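PDB 5B3T: biliverdin reductase from Synechocystis sp., which probably catalyses the NAD(P)H-dependent reduction of the linear tetrapyrrole biliverdin, the product of heme breakdown, to bilirubin. Local coordinates for residues Tyr216-Leu221 with Lys240-His245; Leu69-Glu74 with Leu95-His100; Gln141-Asn146 with Gly258-Val263; Gly125-Val130 with Lys302-Asp307. All coordinates share one frame; numbering follows the deposited sequence.

Interaction 1: Tyr216-Leu221 with Lys240-His245; sequences YFRACL and KGEVFH
Arg218 and Glu242 clasp one end of an antiparallel beta hairpin, formed by strands 217-228 and 233-241 in the C-terminal domain. The extended arginine chain crosses the glutamate at about a right angle. NH1 forms a salt bridge with Glu242 OE1 (2.8 Å), on the anti side and tilted from the carboxylate plane, the two groups turned 49° apart. The other oxygen, OE2, accepts from the backbone N of Ala167. A leucine in place of Arg218 would probably leave Glu242 OE1 without its charged mate and the carboxylate freer to turn. A classic beta bulge sets Arg218 and Ala219 opposite Trp209 of strand 199-210, while Ala219 and Gly241 form a non-hydrogen-bonded pair so close that a side chain on Gly241 would clash with Arg218 O. Beyond it, two backbone bonds join Cys220 and Lys240. Their side chains share one face: with CG set between the backbone N and the carbonyl carbon (chi1 71°), the extended Lys240 chain passes Cys220 SG, and its CE lies at the edge of the Phe217 ring before NZ bonds Thr172 O. A type I turn, Gly241-Phe244, brings the Phe244 ring edge to the hairpin, CE2 lying 3.3 Å from Cys220 O.

Interaction 2: Leu69-Glu74 with Leu95-His100; sequences LINDPE and LQAGKH
Lys99 reaches across to the end of helix 66-70 and fastens its ammonium group to the loop that follows. NZ donates to the carbonyl oxygen of Asp72 over 2.9 Å, approaching 31° out of the carbonyl plane, and it also bonds Ile75 O just beyond. The bend at chi2 (-54°) turns the otherwise extended end of the chain along segment 69-74, with CG at 3.6 Å and CE at 3.3 Å from Ile70 O. Here the packing is close: Ala97 CB lies 3.5 Å from the same oxygen, Ile70 O, and the aliphatic part of Lys99 is buried beside Val78. Ile70 CD1, 4.4 Å from Ala97 CB, is a slacker spot on this inner side. A Schellman motif at Ala97 and Gly98 ends helix 87-96 and redirects the chain towards strand 100-104.

The outer side is looser. Exposed Asn71 sends OD1 no nearer than 4.0 Å to the Ala97 methyl while its ND2 turns back to Gln67 O, and exposed Pro73 merely borders the lysine end. A water donates to Asn71 O and accepts a weak bond from Lys99 NZ. Asp72 OD1, held in an Asx turn by Glu74 N, lies 6.4 Å from NZ and makes no salt bridge. The lysine charge is thus probably balanced mainly by the main-chain carbonyls of Asp72 and Ile75, which tie together two helix-to-strand connections of the Rossmann domain.

Interaction 3: Gln141-Asn146 with Gly258-Val263; sequences QAIRQN and GTLIFV
Asn146 ND2 folds back on its own helix and donates to Ala142 O over 2.8 Å, in a nearly straight bond (165°) that holds the amide against the helix; CB of the same residue lies 3.9 Å from Leu260 CD2. The amide oxygen OD1 has a weak bond to Lys149. Across the interface the contact is apolar, helix 137-146 meeting Leu260 and Phe262 of strand 258-263. The Phe262 ring pushes its outer end between two helix side chains: CE1 lies 3.4 Å from Ile143 CG1, and CE2 lies 3.8 Å from Ala142 CB, both reached obliquely. Ile143 offers CG1 because this branch stands anti to the carbonyl carbon (chi1 -64°), while its CG2 only brushes Leu260 CD1. An alanine replacing Phe262 is likely to open a gap between helix and strand beside Ala142 and Ile143, depriving both of their main partner. Ile278 touches Ala142, Asn146, Leu260 and Phe262, and Phe251 and Leu253 adjoin Ile143, so strands 274-278 and 248-255 of the same sheet complete the layer. The segment axes run almost antiparallel, at 170° and 10.3 Å apart, a helix laid along one face of the large mixed sheet, as in the C-terminal alpha/beta domain of the Gfo/Idh/MocA family.

Interaction 4: Gly125-Val130 with Lys302-Asp307; sequences GKLLHV and KPLYVD
The imidazole ring of His129 presents its edge to Val306, whose CB lies in the ring plane 3.8 Å from CE1, while Leu304 CD1 comes in obliquely, 3.7 Å from ND1. The two side chains from the loop between helices 283-300 and 309-325 thus meet neighbouring atoms of one ring. With CG anti to the backbone N (chi1 176°), His129 swings its ring towards that loop, and its NE2 is bonded to Asp290 OD1 on helix 283-300. This bond probably helps fix the ring's rotation. Leu304 CD1 is shared: it also touches Leu127 CD1 at 3.7 Å, the two leucines crossing at about a right angle, and Val294 of the same helix borders both Leu127 and His129. Val306 extends the contact along the strand, its CG1 lying 3.8 Å from the backbone O of Val130.

The polar component is slight. One water donates to Asp307 O at 2.7 Å and, weakly, to Val130 O, bridging the two backbones. Asp307 OD2 makes a weak bond to Glu309 N at the start of helix 309-325. Val130 itself packs on Tyr105, a residue seen to bind NADP(+). The contact therefore seats a helix-to-helix connection from the C-terminal part of the chain against strand 128-131, an outermost strand of the parallel Rossmann sheet.

Overall arrangement
From the N terminus, interaction 2 closes first, a short loop within the Rossmann domain that ends as the chain enters strand 100-104. Interaction 4 opens next, at 125-130, and touches interaction 2 through a probable hydrogen bond between His100 ND1 and Leu127 N. It closes only at 302-307, so the whole large mixed sheet lies within its loop. Interaction 3 is nested inside it, from helix 137-146 to strand 258-263, and interaction 1, the local hairpin contact, is nested within interaction 3. Interactions 1 and 3 reach the same sheet, with centres 29 Å apart, whereas interaction 4 ties the edge of the Rossmann sheet to the C-terminal part of the chain.

Interaction 1: Tyr216-Leu221 with Lys240-His245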
loop_
_atom_site.group_PDB
_atom_site.type_symbol
_atom_site.label_atom_id
_atom_site.label_comp_id
_atom_site.label_asym_id
_atom_site.label_seq_id
_atom_site.Cartn_x
_atom_site.Cartn_y
_atom_site.Cartn_z
ATOM N N TYR A 216 8.376 11.079 18.188
ATOM C CA TYR A 216 8.918 9.893 17.552
ATOM C C TYR A 216 8.818 8.719 18.514
ATOM O O TYR A 216 8.897 8.889 19.734
ATOM C CB TYR A 216 10.379 10.106 17.142
ATOM C CG TYR A 216 10.569 11.152 16.068
ATOM C CD1 TYR A 216 10.714 12.495 16.396
ATOM C CD2 TYR A 216 10.610 10.798 14.727
ATOM C CE1 TYR A 216 10.886 13.454 15.417
ATOM C CE2 TYR A 216 10.785 11.750 13.741
ATOM C CZ TYR A 216 10.922 13.076 14.091
ATOM O OH TYR A 216 11.097 14.026 13.111
ATOM N N PHE A 217 8.629 7.527 17.963
ATOM C CA PHE A 217 8.777 6.309 18.740
ATOM C C PHE A 217 10.046 5.593 18.302
ATOM O O PHE A 217 10.481 5.706 17.152
ATOM C CB PHE A 217 7.558 5.380 18.612
ATOM C CG PHE A 217 7.238 4.950 17.201
ATOM C CD1 PHE A 217 7.764 3.775 16.685
ATOM C CD2 PHE A 217 6.376 5.696 16.407
ATOM C CE1 PHE A 217 7.462 3.365 15.393
ATOM C CE2 PHE A 217 6.069 5.288 15.113
ATOM C CZ PHE A 217 6.611 4.123 14.608
ATOM N N ARG A 218 10.659 4.885 19.246
ATOM C CA ARG A 218 11.825 4.076 18.941
ATOM C C ARG A 218 11.473 2.619 18.693
ATOM O O ARG A 218 12.317 1.871 18.191
ATOM C CB ARG A 218 12.858 4.172 20.071
ATOM C CG ARG A 218 12.396 3.630 21.407
ATOM C CD ARG A 218 13.476 3.824 22.463
ATOM N NE ARG A 218 13.244 2.988 23.636
ATOM C CZ ARG A 218 13.801 1.795 23.814
ATOM N NH1 ARG A 218 14.625 1.307 22.898
ATOM N NH2 ARG A 218 13.539 1.093 24.908
ATOM N N ALA A 219 10.258 2.206 19.037
ATOM C CA ALA A 219 9.770 0.874 18.724
ATOM C C ALA A 219 8.254 0.889 18.818
ATOM O O ALA A 219 7.673 1.690 19.558
ATOM C CB ALA A 219 10.353 -0.188 19.666
ATOM N N CYS A 220 7.621 0.005 18.053
ATOM C CA CYS A 220 6.187 -0.202 18.151
ATOM C C CYS A 220 5.888 -1.679 17.956
ATOM O O CYS A 220 6.584 -2.380 17.215
ATOM C CB CYS A 220 5.405 0.636 17.124
ATOM S SG CYS A 220 5.592 0.120 15.401
ATOM N N LEU A 221 4.857 -2.149 18.649
ATOM C CA LEU A 221 4.334 -3.497 18.465
ATOM C C LEU A 221 2.821 -3.394 18.396
ATOM O O LEU A 221 2.179 -3.011 19.379
ATOM C CB LEU A 221 4.761 -4.434 19.597
ATOM C CG LEU A 221 4.115 -5.823 19.549
ATOM C CD1 LEU A 221 4.444 -6.530 18.239
ATOM C CD2 LEU A 221 4.544 -6.664 20.741
ATOM N N LYS A 240 8.429 -3.043 14.810
ATOM C CA LYS A 240 9.710 -2.549 14.331
ATOM C C LYS A 240 10.329 -1.684 15.415
ATOM O O LYS A 240 9.631 -1.150 16.281
ATOM C CB LYS A 240 9.574 -1.761 13.021
ATOM C CG LYS A 240 8.893 -0.406 13.153
ATOM C CD LYS A 240 8.824 0.291 11.800
ATOM C CE LYS A 240 7.981 1.550 11.862
ATOM N NZ LYS A 240 7.716 2.093 10.501
ATOM N N GLY A 241 11.650 -1.558 15.363
ATOM C CA GLY A 241 12.332 -0.693 16.302
ATOM C C GLY A 241 13.427 -1.349 17.114
ATOM O O GLY A 241 13.899 -2.442 16.788
ATOM N N GLU A 242 13.820 -0.682 18.201
ATOM C CA GLU A 242 15.048 -1.018 18.910
ATOM C C GLU A 242 14.919 -2.244 19.808
ATOM O O GLU A 242 15.946 -2.818 20.187
ATOM C CB GLU A 242 15.508 0.188 19.738
ATOM C CG GLU A 242 16.034 1.342 18.891
ATOM C CD GLU A 242 16.318 2.596 19.699
ATOM O OE1 GLU A 242 16.214 2.548 20.944
ATOM O OE2 GLU A 242 16.651 3.632 19.086
ATOM N N VAL A 243 13.698 -2.672 20.148
ATOM C CA VAL A 243 13.524 -3.756 21.112
ATOM C C VAL A 243 13.459 -5.134 20.466
ATOM O O VAL A 243 13.423 -6.141 21.187
ATOM C CB VAL A 243 12.254 -3.552 21.966
ATOM C CG1 VAL A 243 12.309 -2.215 22.686
ATOM C CG2 VAL A 243 11.005 -3.655 21.099
ATOM N N PHE A 244 13.445 -5.218 19.139
ATOM C CA PHE A 244 13.251 -6.481 18.437
ATOM C C PHE A 244 14.601 -7.051 18.025
ATOM O O PHE A 244 15.331 -6.430 17.246
ATOM C CB PHE A 244 12.350 -6.289 17.218
ATOM C CG PHE A 244 10.943 -5.901 17.565
ATOM C CD1 PHE A 244 10.016 -6.864 17.925
ATOM C CD2 PHE A 244 10.548 -4.574 17.541
ATOM C CE1 PHE A 244 8.719 -6.513 18.249
ATOM C CE2 PHE A 244 9.251 -4.215 17.866
ATOM C CZ PHE A 244 8.335 -5.189 18.220
ATOM N N HIS A 245 14.923 -8.239 18.537
ATOM C CA HIS A 245 16.195 -8.886 18.249
ATOM C C HIS A 245 16.089 -10.007 17.224
ATOM O O HIS A 245 17.120 -10.567 16.840
ATOM C CB HIS A 245 16.818 -9.430 19.541
ATOM C CG HIS A 245 17.462 -8.376 20.386
ATOM N ND1 HIS A 245 16.752 -7.597 21.275
ATOM C CD2 HIS A 245 18.747 -7.958 20.462
ATOM C CE1 HIS A 245 17.576 -6.751 21.868
ATOM N NE2 HIS A 245 18.792 -6.951 21.394
#

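Interaction 2: Leu69-Glu74 with Leu95-His100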
loop_
_atom_site.group_PDB
_atom_site.type_symbol
_atom_site.label_atom_id
_atom_site.label_comp_id
_atom_site.label_asym_id
_atom_site.label_seq_id
_atom_site.Cartn_x
_atom_site.Cartn_y
_atom_site.Cartn_z
ATOM N N LEU A 69 3.519 21.210 -7.612
ATOM C CA LEU A 69 3.448 20.141 -8.603
ATOM C C LEU A 69 2.012 19.890 -9.044
ATOM O O LEU A 69 1.720 19.840 -10.243
ATOM C CB LEU A 69 4.069 18.859 -8.041
ATOM C CG LEU A 69 4.132 17.634 -8.962
ATOM C CD1 LEU A 69 5.349 16.805 -8.620
ATOM C CD2 LEU A 69 2.878 16.768 -8.860
ATOM N N ILE A 70 1.100 19.719 -8.084
ATOM C CA ILE A 70 -0.265 19.339 -8.428
ATOM C C ILE A 70 -1.024 20.476 -9.100
ATOM O O ILE A 70 -2.050 20.231 -9.745
ATOM C CB ILE A 70 -1.017 18.837 -7.179
ATOM C CG1 ILE A 70 -1.111 19.934 -6.118
ATOM C CG2 ILE A 70 -0.344 17.591 -6.611
ATOM C CD1 ILE A 70 -2.507 20.505 -5.957
ATOM N N ASN A 71 -0.549 21.714 -8.977
ATOM C CA ASN A 71 -1.180 22.852 -9.633
ATOM C C ASN A 71 -0.527 23.212 -10.963
ATOM O O ASN A 71 -0.953 24.179 -11.603
ATOM C CB ASN A 71 -1.169 24.075 -8.707
ATOM C CG ASN A 71 -2.203 23.979 -7.599
ATOM O OD1 ASN A 71 -3.390 24.217 -7.823
ATOM N ND2 ASN A 71 -1.756 23.639 -6.397
ATOM N N ASP A 72 0.484 22.465 -11.391
ATOM C CA ASP A 72 1.146 22.718 -12.669
ATOM C C ASP A 72 0.173 22.451 -13.812
ATOM O O ASP A 72 -0.358 21.336 -13.914
ATOM C CB ASP A 72 2.388 21.831 -12.796
ATOM C CG ASP A 72 3.231 22.146 -14.028
ATOM O OD1 ASP A 72 2.736 22.790 -14.977
ATOM O OD2 ASP A 72 4.411 21.737 -14.046
ATOM N N PRO A 73 -0.097 23.429 -14.684
ATOM C CA PRO A 73 -1.010 23.182 -15.811
ATOM C C PRO A 73 -0.448 22.252 -16.874
ATOM O O PRO A 73 -1.218 21.792 -17.728
ATOM C CB PRO A 73 -1.257 24.587 -16.379
ATOM C CG PRO A 73 -0.098 25.397 -15.918
ATOM C CD PRO A 73 0.292 24.845 -14.583
ATOM N N GLU A 74 0.854 21.963 -16.864
ATOM C CA GLU A 74 1.425 20.988 -17.786
ATOM C C GLU A 74 1.491 19.590 -17.183
ATOM O O GLU A 74 2.389 18.807 -17.523
ATOM C CB GLU A 74 2.808 21.445 -18.254
ATOM C CG GLU A 74 2.913 22.939 -18.597
ATOM C CD GLU A 74 2.023 23.387 -19.760
ATOM O OE1 GLU A 74 1.309 22.555 -20.359
ATOM O OE2 GLU A 74 2.043 24.595 -20.079
ATOM N N LEU A 95 -7.195 16.367 -7.103
ATOM C CA LEU A 95 -8.505 16.271 -7.740
ATOM C C LEU A 95 -9.141 17.644 -7.900
ATOM O O LEU A 95 -9.751 17.939 -8.934
ATOM C CB LEU A 95 -9.420 15.351 -6.932
ATOM C CG LEU A 95 -9.098 13.857 -6.963
ATOM C CD1 LEU A 95 -9.952 13.098 -5.954
ATOM C CD2 LEU A 95 -9.296 13.305 -8.365
ATOM N N GLN A 96 -9.006 18.498 -6.885
ATOM C CA GLN A 96 -9.555 19.846 -6.976
ATOM C C GLN A 96 -8.894 20.650 -8.088
ATOM O O GLN A 96 -9.536 21.516 -8.693
ATOM C CB GLN A 96 -9.405 20.551 -5.631
ATOM C CG GLN A 96 -10.318 20.008 -4.538
ATOM C CD GLN A 96 -11.768 20.435 -4.711
ATOM O OE1 GLN A 96 -12.135 21.048 -5.715
ATOM N NE2 GLN A 96 -12.585 20.159 -3.704
ATOM N N ALA A 97 -7.625 20.374 -8.378
ATOM C CA ALA A 97 -6.920 21.016 -9.480
ATOM C C ALA A 97 -7.192 20.347 -10.823
ATOM O O ALA A 97 -6.544 20.699 -11.816
ATOM C CB ALA A 97 -5.415 21.034 -9.202
ATOM N N GLY A 98 -8.121 19.397 -10.876
ATOM C CA GLY A 98 -8.473 18.759 -12.130
ATOM C C GLY A 98 -7.454 17.770 -12.646
ATOM O O GLY A 98 -7.296 17.634 -13.863
ATOM N N LYS A 99 -6.753 17.077 -11.757
ATOM C CA LYS A 99 -5.783 16.066 -12.154
ATOM C C LYS A 99 -6.346 14.671 -11.925
ATOM O O LYS A 99 -7.153 14.448 -11.018
ATOM C CB LYS A 99 -4.473 16.211 -11.372
ATOM C CG LYS A 99 -3.863 17.600 -11.388
ATOM C CD LYS A 99 -3.687 18.111 -12.802
ATOM C CE LYS A 99 -2.941 19.436 -12.798
ATOM N NZ LYS A 99 -3.000 20.123 -14.118
ATOM N N HIS A 100 -5.917 13.733 -12.765
ATOM C CA HIS A 100 -6.099 12.324 -12.459
ATOM C C HIS A 100 -5.126 11.918 -11.358
ATOM O O HIS A 100 -4.033 12.476 -11.231
ATOM C CB HIS A 100 -5.875 11.466 -13.706
ATOM C CG HIS A 100 -6.789 11.799 -14.845
ATOM N ND1 HIS A 100 -8.143 11.541 -14.814
ATOM C CD2 HIS A 100 -6.542 12.370 -16.048
ATOM C CE1 HIS A 100 -8.690 11.936 -15.950
ATOM N NE2 HIS A 100 -7.740 12.445 -16.715
HETATM O O HOH W 1 -3.129 23.293 -13.242
#

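Interaction 3: Gln141-Asn146 with Gly258-Val263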
loop_
_atom_site.group_PDB
_atom_site.type_symbol
_atom_site.label_atom_id
_atom_site.label_comp_id
_atom_site.label_asym_id
_atom_site.label_seq_id
_atom_site.Cartn_x
_atom_site.Cartn_y
_atom_site.Cartn_z
ATOM N N GLN A 141 -0.342 -12.003 -5.149
ATOM C CA GLN A 141 -0.845 -12.693 -6.331
ATOM C C GLN A 141 -0.582 -14.191 -6.248
ATOM O O GLN A 141 -1.403 -14.996 -6.700
ATOM C CB GLN A 141 -0.220 -12.102 -7.594
ATOM C CG GLN A 141 -0.613 -10.655 -7.868
ATOM C CD GLN A 141 -2.114 -10.461 -8.056
ATOM O OE1 GLN A 141 -2.855 -11.412 -8.313
ATOM N NE2 GLN A 141 -2.565 -9.218 -7.935
ATOM N N ALA A 142 0.557 -14.583 -5.671
ATOM C CA ALA A 142 0.835 -16.003 -5.479
ATOM C C ALA A 142 -0.174 -16.641 -4.530
ATOM O O ALA A 142 -0.602 -17.782 -4.744
ATOM C CB ALA A 142 2.261 -16.192 -4.961
ATOM N N ILE A 143 -0.562 -15.923 -3.475
ATOM C CA ILE A 143 -1.593 -16.427 -2.567
ATOM C C ILE A 143 -2.916 -16.579 -3.306
ATOM O O ILE A 143 -3.594 -17.608 -3.202
ATOM C CB ILE A 143 -1.737 -15.503 -1.343
ATOM C CG1 ILE A 143 -0.453 -15.495 -0.514
ATOM C CG2 ILE A 143 -2.921 -15.930 -0.490
ATOM C CD1 ILE A 143 -0.554 -14.677 0.754
ATOM N N ARG A 144 -3.306 -15.545 -4.059
ATOM C CA ARG A 144 -4.540 -15.606 -4.838
ATOM C C ARG A 144 -4.542 -16.800 -5.783
ATOM O O ARG A 144 -5.548 -17.510 -5.898
ATOM C CB ARG A 144 -4.723 -14.306 -5.623
ATOM C CG ARG A 144 -5.705 -13.322 -5.011
ATOM C CD ARG A 144 -7.089 -13.489 -5.617
ATOM N NE ARG A 144 -7.998 -12.429 -5.196
ATOM C CZ ARG A 144 -8.836 -12.524 -4.169
ATOM N NH1 ARG A 144 -8.884 -13.638 -3.450
ATOM N NH2 ARG A 144 -9.626 -11.506 -3.860
ATOM N N GLN A 145 -3.418 -17.044 -6.459
ATOM C CA GLN A 145 -3.335 -18.121 -7.438
ATOM C C GLN A 145 -3.368 -19.508 -6.811
ATOM O O GLN A 145 -3.519 -20.491 -7.544
ATOM C CB GLN A 145 -2.060 -17.969 -8.270
ATOM C CG GLN A 145 -2.157 -16.935 -9.380
ATOM C CD GLN A 145 -0.803 -16.584 -9.965
ATOM O OE1 GLN A 145 0.115 -17.405 -9.970
ATOM N NE2 GLN A 145 -0.673 -15.362 -10.469
ATOM N N ASN A 146 -3.231 -19.621 -5.488
ATOM C CA ASN A 146 -3.125 -20.923 -4.847
ATOM C C ASN A 146 -4.096 -21.139 -3.695
ATOM O O ASN A 146 -4.132 -22.244 -3.144
ATOM C CB ASN A 146 -1.691 -21.153 -4.346
ATOM C CG ASN A 146 -0.704 -21.364 -5.480
ATOM O OD1 ASN A 146 -0.615 -22.455 -6.046
ATOM N ND2 ASN A 146 0.042 -20.319 -5.818
ATOM N N GLY A 258 -4.757 -27.893 2.777
ATOM C CA GLY A 258 -3.354 -27.557 2.629
ATOM C C GLY A 258 -2.998 -26.290 3.374
ATOM O O GLY A 258 -3.859 -25.560 3.876
ATOM N N THR A 259 -1.692 -26.038 3.432
ATOM C CA THR A 259 -1.131 -24.851 4.061
ATOM C C THR A 259 -0.245 -24.113 3.067
ATOM O O THR A 259 0.550 -24.731 2.352
ATOM C CB THR A 259 -0.315 -25.218 5.312
ATOM O OG1 THR A 259 -1.201 -25.629 6.360
ATOM C CG2 THR A 259 0.519 -24.036 5.792
ATOM N N LEU A 260 -0.390 -22.792 3.023
ATOM C CA LEU A 260 0.501 -21.917 2.274
ATOM C C LEU A 260 1.417 -21.193 3.252
ATOM O O LEU A 260 0.941 -20.560 4.199
ATOM C CB LEU A 260 -0.291 -20.904 1.444
ATOM C CG LEU A 260 -1.216 -21.449 0.353
ATOM C CD1 LEU A 260 -2.089 -20.339 -0.215
ATOM C CD2 LEU A 260 -0.398 -22.103 -0.748
ATOM N N ILE A 261 2.725 -21.293 3.029
ATOM C CA ILE A 261 3.719 -20.625 3.862
ATOM C C ILE A 261 4.547 -19.717 2.974
ATOM O O ILE A 261 5.186 -20.188 2.024
ATOM C CB ILE A 261 4.642 -21.615 4.581
ATOM C CG1 ILE A 261 3.849 -22.738 5.220
ATOM C CG2 ILE A 261 5.471 -20.896 5.634
ATOM C CD1 ILE A 261 4.748 -23.753 5.807
ATOM N N PHE A 262 4.565 -18.430 3.299
ATOM C CA PHE A 262 5.448 -17.481 2.640
ATOM C C PHE A 262 6.399 -16.899 3.675
ATOM O O PHE A 262 5.961 -16.285 4.653
ATOM C CB PHE A 262 4.653 -16.386 1.927
ATOM C CG PHE A 262 3.881 -16.888 0.740
ATOM C CD1 PHE A 262 2.617 -17.428 0.900
ATOM C CD2 PHE A 262 4.432 -16.846 -0.532
ATOM C CE1 PHE A 262 1.908 -17.905 -0.188
ATOM C CE2 PHE A 262 3.729 -17.319 -1.625
ATOM C CZ PHE A 262 2.464 -17.848 -1.453
ATOM N N VAL A 263 7.694 -17.125 3.471
ATOM C CA VAL A 263 8.754 -16.529 4.273
ATOM C C VAL A 263 9.443 -15.508 3.381
ATOM O O VAL A 263 10.165 -15.876 2.446
ATOM C CB VAL A 263 9.746 -17.577 4.793
ATOM C CG1 VAL A 263 10.840 -16.909 5.616
ATOM C CG2 VAL A 263 9.021 -18.644 5.606
#

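Interaction 4: Gly125-Val130 with Lys302-Asp307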
loop_
_atom_site.group_PDB
_atom_site.type_symbol
_atom_site.label_atom_id
_atom_site.label_comp_id
_atom_site.label_asym_id
_atom_site.label_seq_id
_atom_site.Cartn_x
_atom_site.Cartn_y
_atom_site.Cartn_z
ATOM N N GLY A 125 -15.062 14.092 -12.685
ATOM C CA GLY A 125 -14.827 13.229 -13.831
ATOM C C GLY A 125 -13.369 12.878 -14.027
ATOM O O GLY A 125 -12.884 12.851 -15.165
ATOM N N LYS A 126 -12.653 12.616 -12.936
ATOM C CA LYS A 126 -11.236 12.298 -12.981
ATOM C C LYS A 126 -10.990 10.932 -12.355
ATOM O O LYS A 126 -11.746 10.480 -11.490
ATOM C CB LYS A 126 -10.401 13.358 -12.249
ATOM C CG LYS A 126 -10.428 14.732 -12.896
ATOM C CD LYS A 126 -9.583 14.771 -14.160
ATOM C CE LYS A 126 -9.891 16.014 -14.982
ATOM N NZ LYS A 126 -8.915 16.217 -16.087
ATOM N N LEU A 127 -9.919 10.284 -12.803
ATOM C CA LEU A 127 -9.547 8.982 -12.274
ATOM C C LEU A 127 -9.063 9.097 -10.833
ATOM O O LEU A 127 -8.287 9.993 -10.488
ATOM C CB LEU A 127 -8.451 8.357 -13.139
ATOM C CG LEU A 127 -7.847 7.028 -12.678
ATOM C CD1 LEU A 127 -8.894 5.922 -12.699
ATOM C CD2 LEU A 127 -6.636 6.654 -13.530
ATOM N N LEU A 128 -9.538 8.185 -9.988
ATOM C CA LEU A 128 -8.976 7.966 -8.658
ATOM C C LEU A 128 -8.708 6.473 -8.541
ATOM O O LEU A 128 -9.643 5.683 -8.368
ATOM C CB LEU A 128 -9.911 8.448 -7.549
ATOM C CG LEU A 128 -9.427 8.157 -6.123
ATOM C CD1 LEU A 128 -8.131 8.896 -5.826
ATOM C CD2 LEU A 128 -10.494 8.522 -5.106
ATOM N N HIS A 129 -7.440 6.091 -8.652
ATOM C CA HIS A 129 -7.035 4.696 -8.734
ATOM C C HIS A 129 -6.014 4.406 -7.644
ATOM O O HIS A 129 -5.035 5.144 -7.494
ATOM C CB HIS A 129 -6.452 4.392 -10.117
ATOM C CG HIS A 129 -5.920 3.001 -10.263
ATOM N ND1 HIS A 129 -6.721 1.883 -10.190
ATOM C CD2 HIS A 129 -4.664 2.550 -10.495
ATOM C CE1 HIS A 129 -5.980 0.803 -10.364
ATOM N NE2 HIS A 129 -4.728 1.180 -10.552
ATOM N N VAL A 130 -6.247 3.339 -6.883
ATOM C CA VAL A 130 -5.379 2.955 -5.778
ATOM C C VAL A 130 -5.024 1.483 -5.926
ATOM O O VAL A 130 -5.908 0.645 -6.141
ATOM C CB VAL A 130 -6.041 3.203 -4.409
ATOM C CG1 VAL A 130 -5.098 2.801 -3.278
ATOM C CG2 VAL A 130 -6.462 4.656 -4.270
ATOM N N LYS A 302 -10.938 2.348 -21.808
ATOM C CA LYS A 302 -11.158 0.974 -21.384
ATOM C C LYS A 302 -11.133 0.896 -19.858
ATOM O O LYS A 302 -10.127 1.273 -19.241
ATOM C CB LYS A 302 -10.113 0.018 -21.963
ATOM C CG LYS A 302 -10.168 -1.358 -21.295
ATOM C CD LYS A 302 -8.924 -2.190 -21.546
ATOM C CE LYS A 302 -8.532 -2.141 -23.011
ATOM N NZ LYS A 302 -7.278 -2.902 -23.253
ATOM N N PRO A 303 -12.196 0.412 -19.221
ATOM C CA PRO A 303 -12.267 0.465 -17.755
ATOM C C PRO A 303 -11.235 -0.422 -17.079
ATOM O O PRO A 303 -10.848 -1.482 -17.578
ATOM C CB PRO A 303 -13.688 -0.023 -17.444
ATOM C CG PRO A 303 -14.165 -0.688 -18.691
ATOM C CD PRO A 303 -13.459 -0.038 -19.827
ATOM N N LEU A 304 -10.790 0.040 -15.914
ATOM C CA LEU A 304 -9.840 -0.714 -15.112
ATOM C C LEU A 304 -10.527 -1.896 -14.436
ATOM O O LEU A 304 -11.698 -1.827 -14.054
ATOM C CB LEU A 304 -9.205 0.191 -14.058
ATOM C CG LEU A 304 -8.386 1.373 -14.575
ATOM C CD1 LEU A 304 -8.226 2.412 -13.485
ATOM C CD2 LEU A 304 -7.025 0.908 -15.067
ATOM N N TYR A 305 -9.780 -2.994 -14.289
ATOM C CA TYR A 305 -10.302 -4.147 -13.560
ATOM C C TYR A 305 -10.377 -3.860 -12.065
ATOM O O TYR A 305 -11.326 -4.278 -11.392
ATOM C CB TYR A 305 -9.437 -5.380 -13.836
ATOM C CG TYR A 305 -9.804 -6.594 -13.011
ATOM C CD1 TYR A 305 -10.887 -7.396 -13.360
ATOM C CD2 TYR A 305 -9.062 -6.943 -11.886
ATOM C CE1 TYR A 305 -11.222 -8.507 -12.610
ATOM C CE2 TYR A 305 -9.389 -8.049 -11.131
ATOM C CZ TYR A 305 -10.470 -8.827 -11.496
ATOM O OH TYR A 305 -10.797 -9.929 -10.746
ATOM N N VAL A 306 -9.383 -3.150 -11.528
ATOM C CA VAL A 306 -9.416 -2.739 -10.131
ATOM C C VAL A 306 -10.429 -1.616 -9.956
ATOM O O VAL A 306 -10.486 -0.675 -10.759
ATOM C CB VAL A 306 -8.017 -2.294 -9.673
ATOM C CG1 VAL A 306 -8.068 -1.732 -8.262
ATOM C CG2 VAL A 306 -7.033 -3.452 -9.758
ATOM N N ASP A 307 -11.242 -1.712 -8.909
ATOM C CA ASP A 307 -12.093 -0.610 -8.497
ATOM C C ASP A 307 -11.705 -0.188 -7.085
ATOM O O ASP A 307 -11.017 -0.913 -6.361
ATOM C CB ASP A 307 -13.583 -0.979 -8.580
ATOM C CG ASP A 307 -14.082 -1.724 -7.355
ATOM O OD1 ASP A 307 -13.381 -2.633 -6.861
ATOM O OD2 ASP A 307 -15.191 -1.396 -6.886
HETATM O O HOH W 2 -8.824 -0.500 -4.777
#